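Local structure of N-acetylmuramoyl-l-alanine amidase (Bartonella henselae, 3NE8) at residues A108-L111 with A112-E115; N165-N169 with P170-A174. The protein probably cleaves the amide bond between N-acetylmuramic acid and L-alanine in cell-wall peptidoglycan, using a zinc ion, to remodel the wall during bacterial cell division. One frame throughout, in Å; residues are numbered along the deposited sequence. Where two conformers were deposited one is given.

Contact 1 of 2, residues A108-L111 with A112-E115; sequences AKSL and AESE. With ZN (zinc ion), chain B.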
# COMPACT_ATOMS: atom_id res chain seq x y z
N ALA A 108 -16.73 -10.00 -14.30
CA ALA A 108 -15.43 -10.52 -13.87
C ALA A 108 -15.47 -12.04 -13.77
O ALA A 108 -14.52 -12.72 -14.20
CB ALA A 108 -15.05 -9.91 -12.54
N LYS A 109 -16.55 -12.58 -13.22
CA LYS A 109 -16.66 -14.03 -13.06
C LYS A 109 -16.63 -14.73 -14.41
O LYS A 109 -15.92 -15.72 -14.60
CB LYS A 109 -17.95 -14.37 -12.31
CG LYS A 109 -18.10 -15.84 -11.97
CD LYS A 109 -19.43 -16.12 -11.28
CE LYS A 109 -19.67 -17.60 -11.12
NZ LYS A 109 -18.66 -18.22 -10.21
N SER A 110 -17.41 -14.22 -15.36
CA SER A 110 -17.48 -14.82 -16.68
C SER A 110 -16.16 -14.67 -17.41
O SER A 110 -15.73 -15.58 -18.12
CB SER A 110 -18.60 -14.18 -17.49
OG SER A 110 -18.83 -14.90 -18.69
N LEU A 111 -15.51 -13.52 -17.24
CA LEU A 111 -14.23 -13.29 -17.89
C LEU A 111 -13.17 -14.28 -17.42
O LEU A 111 -12.45 -14.86 -18.23
CB LEU A 111 -13.76 -11.85 -17.67
CG LEU A 111 -12.39 -11.47 -18.24
CD1 LEU A 111 -12.35 -11.63 -19.77
CD2 LEU A 111 -12.03 -10.05 -17.82
N ALA A 112 -13.08 -14.49 -16.11
CA ALA A 112 -12.11 -15.46 -15.59
C ALA A 112 -12.41 -16.87 -16.07
O ALA A 112 -11.49 -17.61 -16.41
CB ALA A 112 -12.07 -15.41 -14.07
N GLU A 113 -13.68 -17.25 -16.11
CA GLU A 113 -14.05 -18.57 -16.59
C GLU A 113 -13.53 -18.79 -18.00
O GLU A 113 -12.92 -19.82 -18.31
CB GLU A 113 -15.57 -18.75 -16.59
CG GLU A 113 -16.19 -18.86 -15.21
CD GLU A 113 -17.71 -18.82 -15.24
OE1 GLU A 113 -18.34 -19.11 -14.20
OE2 GLU A 113 -18.28 -18.51 -16.31
N SER A 114 -13.75 -17.80 -18.86
CA SER A 114 -13.34 -17.90 -20.25
C SER A 114 -11.82 -17.85 -20.40
O SER A 114 -11.24 -18.61 -21.18
CB SER A 114 -13.98 -16.79 -21.08
OG SER A 114 -15.37 -16.99 -21.19
N GLU A 115 -11.17 -16.96 -19.66
CA GLU A 115 -9.73 -16.78 -19.78
C GLU A 115 -8.94 -17.96 -19.23
O GLU A 115 -7.82 -18.23 -19.68
CB GLU A 115 -9.31 -15.46 -19.15
CG GLU A 115 -9.75 -14.28 -19.99
CD GLU A 115 -9.14 -14.36 -21.36
OE1 GLU A 115 -9.81 -14.78 -22.34
OE2 GLU A 115 -7.94 -14.05 -21.45
ZN ZN B . -7.25 -12.38 -22.71
O HOH W 1 -16.70 -19.40 -11.83
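K109 and E113, one turn apart on an α-helix, turn toward each other through different first torsions: K109 sends CG anti to its backbone N (chi1 -175°), whereas E113 places CG beside its own N (chi1 -71°). The extended lysine chain brings CE within 3.7 Å of E113 OE1; the bend at its last torsion places NZ 4.1 Å from that oxygen, beyond a salt bridge. One water closes the gap, accepting from K109 NZ at 2.8 Å and donating to E113 OE1, so the opposite charges are coupled through solvent on an exposed surface. S110, between them in sequence, gives its hydroxyl to another partner, hydrogen-bonding to D87.

Four i to i+4 backbone bonds run through this part of helix 106-116, from A112 N to A108 O through to E115 N to L111 O, the last at 2.8 Å. S114 N donates to S110 O, to which S114 OG adds a weak bond of 3.4 Å. On the buried side L111 and E115 touch, L111 CD1 lying 3.7 Å from E115 CG, while L111 also rests on Y97 and F176. This apolar contact is made by the methylene part of the glutamate just before its chain bends at chi2 (-60°) and carries the carboxylate from the helix to the zinc ion. The attachment is one-sided: OE2 is a ligand, OE1 is not. H13, E28, H82 and D84 also bind the ion. A glutamate reaching in from a helix in this way is consistent with an autoinhibited amidase, the helix occupying the active site. E115 OE2 sits 2.2 Å from the zinc, with OE1 standing off at 3.5 Å.

Contact 2 of 2, residues N165-N169 with P170-A174; sequences NLINN and PHRYA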
# COMPACT_ATOMS: atom_id res chain seq x y z
N ASN A 165 -9.04 6.45 -20.03
CA ASN A 165 -10.38 6.05 -19.64
C ASN A 165 -10.42 4.71 -18.93
O ASN A 165 -9.85 3.72 -19.42
CB ASN A 165 -11.33 6.03 -20.83
CG ASN A 165 -12.75 5.70 -20.43
OD1 ASN A 165 -13.33 6.38 -19.59
ND2 ASN A 165 -13.30 4.64 -21.00
N LEU A 166 -11.09 4.68 -17.79
CA LEU A 166 -11.23 3.50 -16.96
C LEU A 166 -12.68 3.03 -17.00
O LEU A 166 -13.59 3.84 -17.10
CB LEU A 166 -10.86 3.82 -15.51
CG LEU A 166 -9.40 4.12 -15.22
CD1 LEU A 166 -9.26 5.00 -13.99
CD2 LEU A 166 -8.63 2.82 -15.02
N ILE A 167 -12.88 1.72 -16.93
CA ILE A 167 -14.22 1.17 -16.76
C ILE A 167 -14.76 1.56 -15.40
O ILE A 167 -13.99 1.87 -14.50
CB ILE A 167 -14.20 -0.37 -16.87
CG1 ILE A 167 -15.62 -0.92 -17.02
CG2 ILE A 167 -13.49 -0.99 -15.67
CD1 ILE A 167 -15.65 -2.40 -17.35
N ASN A 168 -16.08 1.58 -15.24
CA ASN A 168 -16.69 1.75 -13.93
C ASN A 168 -16.17 0.65 -13.01
O ASN A 168 -16.07 -0.49 -13.43
CB ASN A 168 -18.21 1.64 -14.06
CG ASN A 168 -18.90 1.51 -12.73
OD1 ASN A 168 -18.93 2.46 -11.94
ND2 ASN A 168 -19.47 0.34 -12.46
N ASN A 169 -15.88 0.99 -11.75
CA ASN A 169 -15.31 0.01 -10.83
C ASN A 169 -14.08 -0.66 -11.44
O ASN A 169 -14.10 -1.85 -11.74
CB ASN A 169 -16.34 -1.06 -10.46
CG ASN A 169 -17.52 -0.50 -9.69
OD1 ASN A 169 -18.64 -0.99 -9.81
ND2 ASN A 169 -17.26 0.52 -8.89
N PRO A 170 -13.01 0.12 -11.64
CA PRO A 170 -11.88 -0.37 -12.44
C PRO A 170 -10.96 -1.35 -11.72
O PRO A 170 -10.11 -1.94 -12.40
CB PRO A 170 -11.12 0.92 -12.79
CG PRO A 170 -11.39 1.81 -11.63
CD PRO A 170 -12.82 1.52 -11.21
N HIS A 171 -11.10 -1.53 -10.41
CA HIS A 171 -10.42 -2.64 -9.75
C HIS A 171 -11.43 -3.74 -9.46
O HIS A 171 -12.31 -3.57 -8.63
CB HIS A 171 -9.72 -2.21 -8.45
CG HIS A 171 -9.14 -3.36 -7.69
ND1 HIS A 171 -9.20 -3.46 -6.32
CD2 HIS A 171 -8.55 -4.50 -8.13
CE1 HIS A 171 -8.63 -4.60 -5.94
NE2 HIS A 171 -8.23 -5.24 -7.02
N ARG A 172 -11.28 -4.86 -10.16
CA ARG A 172 -12.17 -6.00 -10.01
C ARG A 172 -11.36 -7.24 -9.64
O ARG A 172 -10.13 -7.18 -9.50
CB ARG A 172 -12.97 -6.22 -11.30
CG ARG A 172 -13.81 -5.01 -11.66
CD ARG A 172 -14.72 -5.24 -12.84
NE ARG A 172 -15.44 -4.01 -13.17
CZ ARG A 172 -16.61 -3.97 -13.80
NH1 ARG A 172 -17.22 -5.09 -14.16
NH2 ARG A 172 -17.17 -2.79 -14.06
N TYR A 173 -12.03 -8.36 -9.45
CA TYR A 173 -11.33 -9.57 -9.04
C TYR A 173 -12.14 -10.82 -9.34
O TYR A 173 -13.37 -10.79 -9.38
CB TYR A 173 -10.91 -9.52 -7.56
CG TYR A 173 -11.99 -9.00 -6.63
CD1 TYR A 173 -12.94 -9.86 -6.10
CD2 TYR A 173 -12.03 -7.66 -6.28
CE1 TYR A 173 -13.93 -9.38 -5.25
CE2 TYR A 173 -13.01 -7.18 -5.42
CZ TYR A 173 -13.95 -8.05 -4.92
OH TYR A 173 -14.93 -7.58 -4.07
N ALA A 174 -11.42 -11.91 -9.59
CA ALA A 174 -12.03 -13.20 -9.86
C ALA A 174 -10.93 -14.23 -9.84
O ALA A 174 -9.76 -13.90 -9.64
CB ALA A 174 -12.76 -13.20 -11.20
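R172 reaches back along the chain to grip N168 and N169, the two residues at which the backbone turns a corner before entering 170-174, the outermost strand, within this chain, of the mixed sheet. Its chain is extended from CG to NE and turns an edge of the guanidinium to two successive main-chain carbonyls. NH2 donates to N168 O at 2.6 Å, a short and nearly straight bond (174°), and NE donates to N169 O at 2.9 Å. Both acceptors lie close to the guanidinium plane, although each donor is tilted out of the plane of the carbonyl it serves. The third nitrogen, NH1, forms a salt bridge with D105, so every nitrogen of this buried group has an acceptor, and its rotation should be fixed from three sides. I167 CD1 lies over one face, 3.6 Å from NH2, its side chain crossing that of the arginine at about a right angle.

P170 has no N-H to offer at the corner; its ring packs instead, with CB 3.8 Å from L166 CD2 and 3.5 Å from I167 O, while I167 CG2 touches P170 CA. Helix 135-161 backs this apolar patch, L166 meeting L159 and P170 meeting V156.

On both sides of the turn the main chain bonds to strand 94-99: N165 and I167 to A94, P170 through its carbonyl oxygen to V96, and R172 to V96 and T98. H171 points away from the corner, and both its ring nitrogens are engaged, NE2 with T98 OG1 and ND1 with K229 NZ of the second subunit. Nearer the backbone, R172 CG comes within 3.2 Å of N169 O, the acceptor of its NE.

From the N terminus, the chain leaves strand 94-99 and reaches contact 1 on helix 106-116, then passes through residues 128-133, which are not modelled, and the long helix 135-161 before contact 2 brings it back beside strand 94-99. Both contacts are local, neither closes a long loop, and they follow in series without nesting or crossing. They nevertheless meet in space: A174, at the far end of contact 2, packs its CB 3.5 Å from A108 O and 3.7 Å from A112 CB. D105, just before helix 106-116, joins them further, accepting from A108 N and pairing with R172. The zinc-bound helix is thereby tied to the edge of the sheet.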